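Bartonella effector protein (Bep) substrate of VirB T4SS (Bartonella sp. 1-1C, PDB 4PY3) probably transfers AMP from ATP to threonine or tyrosine side chains of target proteins through its N-terminal FIC domain, the part present here. Local coordinates at residues K63-H66 against Q67-E71. Residues are numbered along the deposited sequence; the frame is centred on the assembly and turned at random.
Sequences KYIH and QRLFE
Y64 and R68 meet one turn apart on helix 59-70. R68 NE donates to Y64 OH at 3.0 Å, with a nearly straight N-H...O angle of 179° and the hydroxyl in the guanidinium plane. The Y64 ring stands steeply to that plane. The first torsion of R68 (chi1 -74°) puts CG over one face of the ring, offset toward the rim, in a CH-pi contact. A bend at chi2 then turns the chain so that NE meets the hydroxyl. At another edge position, R68 NH1 forms a salt bridge with E71 OE2 at 2.8 Å. E71 OE2 accepts through its syn lone pair. These two in-plane bonds fix the rotation of the guanidinium group. Y64 OH is also hydrogen-bonded to E51 OE2.

On the buried side, H66 and F70 cross at an oblique angle, their planes 47° apart. F70 CD2 sits over the centre of the imidazole, 3.5 Å from H66 NE2. Both ring nitrogens are hydrogen-bonded: ND1 with G78 N, NE2 with A157 O. F155 stacks on H66 as well. I65 and L69 point the same way, with I65 CG2 3.9 Å from L69 CD1, and they pack on V165 and T162 of helix 159-173.

Backbone i to i+4 bonds, such as R68 N to Y64 O at 2.9 Å, set this spacing. The pattern is that of an amphipathic alpha-helix, packed here into the helical core of the Fic domain.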
loop_
_atom_site.group_PDB
_atom_site.type_symbol
_atom_site.label_atom_id
_atom_site.label_comp_id
_atom_site.label_asym_id
_atom_site.label_seq_id
_atom_site.Cartn_x
_atom_site.Cartn_y
_atom_site.Cartn_z
ATOM N N LYS A 63 1.958 -4.047 7.453
ATOM C CA LYS A 63 1.582 -3.166 8.533
ATOM C C LYS A 63 2.798 -2.527 9.177
ATOM O O LYS A 63 2.765 -1.347 9.533
ATOM C CB LYS A 63 0.764 -3.911 9.588
ATOM C CG LYS A 63 -0.662 -4.172 9.144
ATOM C CD LYS A 63 -1.487 -4.732 10.290
ATOM C CE LYS A 63 -1.691 -6.207 10.189
ATOM N NZ LYS A 63 -2.709 -6.636 11.193
ATOM N N TYR A 64 3.862 -3.311 9.342
ATOM C CA TYR A 64 5.096 -2.799 9.926
ATOM C C TYR A 64 5.690 -1.691 9.047
ATOM O O TYR A 64 6.181 -0.684 9.559
ATOM C CB TYR A 64 6.110 -3.920 10.166
ATOM C CG TYR A 64 7.484 -3.412 10.551
ATOM C CD1 TYR A 64 7.738 -2.939 11.836
ATOM C CD2 TYR A 64 8.529 -3.394 9.627
ATOM C CE1 TYR A 64 8.998 -2.472 12.189
ATOM C CE2 TYR A 64 9.779 -2.922 9.971
ATOM C CZ TYR A 64 10.012 -2.465 11.246
ATOM O OH TYR A 64 11.260 -2.012 11.589
ATOM N N ILE A 65 5.632 -1.869 7.731
ATOM C CA ILE A 65 6.128 -0.847 6.822
ATOM C C ILE A 65 5.323 0.436 6.994
ATOM O O ILE A 65 5.893 1.514 7.076
ATOM C CB ILE A 65 6.047 -1.296 5.360
ATOM C CG1 ILE A 65 7.073 -2.405 5.111
ATOM C CG2 ILE A 65 6.317 -0.137 4.412
ATOM C CD1 ILE A 65 6.737 -3.265 3.919
ATOM N N HIS A 66 4.003 0.299 7.007
ATOM C CA HIS A 66 3.112 1.439 7.158
ATOM C C HIS A 66 3.380 2.109 8.505
ATOM O O HIS A 66 3.452 3.333 8.594
ATOM C CB HIS A 66 1.660 0.988 7.064
ATOM C CG HIS A 66 0.678 2.110 6.972
ATOM N ND1 HIS A 66 0.259 2.823 8.078
ATOM C CD2 HIS A 66 0.036 2.655 5.910
ATOM C CE1 HIS A 66 -0.598 3.754 7.705
ATOM N NE2 HIS A 66 -0.748 3.681 6.395
ATOM N N GLN A 67 3.588 1.286 9.534
ATOM C CA GLN A 67 3.919 1.790 10.859
ATOM C C GLN A 67 5.177 2.655 10.792
ATOM O O GLN A 67 5.190 3.788 11.273
ATOM C CB GLN A 67 4.113 0.649 11.856
ATOM C CG GLN A 67 3.932 1.077 13.307
ATOM C CD GLN A 67 3.878 -0.086 14.287
ATOM O OE1 GLN A 67 3.652 -1.235 13.912
ATOM N NE2 GLN A 67 4.074 0.218 15.564
ATOM N N ARG A 68 6.231 2.135 10.174
ATOM C CA ARG A 68 7.482 2.872 10.090
ATOM C C ARG A 68 7.360 4.132 9.250
ATOM O O ARG A 68 7.951 5.154 9.576
ATOM C CB ARG A 68 8.596 1.989 9.540
ATOM C CG ARG A 68 9.114 0.963 10.541
ATOM C CD ARG A 68 9.820 1.666 11.686
ATOM N NE ARG A 68 10.443 0.738 12.615
ATOM C CZ ARG A 68 10.687 0.996 13.897
ATOM N NH1 ARG A 68 10.343 2.164 14.446
ATOM N NH2 ARG A 68 11.267 0.070 14.653
ATOM N N LEU A 69 6.604 4.058 8.169
ATOM C CA LEU A 69 6.481 5.188 7.261
ATOM C C LEU A 69 5.704 6.334 7.874
ATOM O O LEU A 69 5.993 7.484 7.573
ATOM C CB LEU A 69 5.804 4.776 5.955
ATOM C CG LEU A 69 6.580 3.860 4.994
ATOM C CD1 LEU A 69 5.760 3.671 3.729
ATOM C CD2 LEU A 69 7.944 4.423 4.654
ATOM N N PHE A 70 4.736 6.022 8.739
ATOM C CA PHE A 70 3.784 7.018 9.213
ATOM C C PHE A 70 3.680 7.229 10.732
ATOM O O PHE A 70 2.906 8.063 11.161
ATOM C CB PHE A 70 2.406 6.691 8.649
ATOM C CG PHE A 70 2.359 6.740 7.155
ATOM C CD1 PHE A 70 2.473 7.950 6.494
ATOM C CD2 PHE A 70 2.202 5.587 6.412
ATOM C CE1 PHE A 70 2.453 8.001 5.105
ATOM C CE2 PHE A 70 2.179 5.627 5.033
ATOM C CZ PHE A 70 2.307 6.836 4.371
ATOM N N GLU A 71 4.488 6.540 11.530
ATOM C CA GLU A 71 4.391 6.645 12.994
ATOM C C GLU A 71 4.727 8.020 13.561
ATOM O O GLU A 71 4.342 8.328 14.697
ATOM C CB GLU A 71 5.226 5.571 13.700
ATOM C CG GLU A 71 6.731 5.643 13.472
ATOM C CD GLU A 71 7.476 4.367 13.847
ATOM O OE1 GLU A 71 6.830 3.336 14.199
ATOM O OE2 GLU A 71 8.730 4.398 13.789
#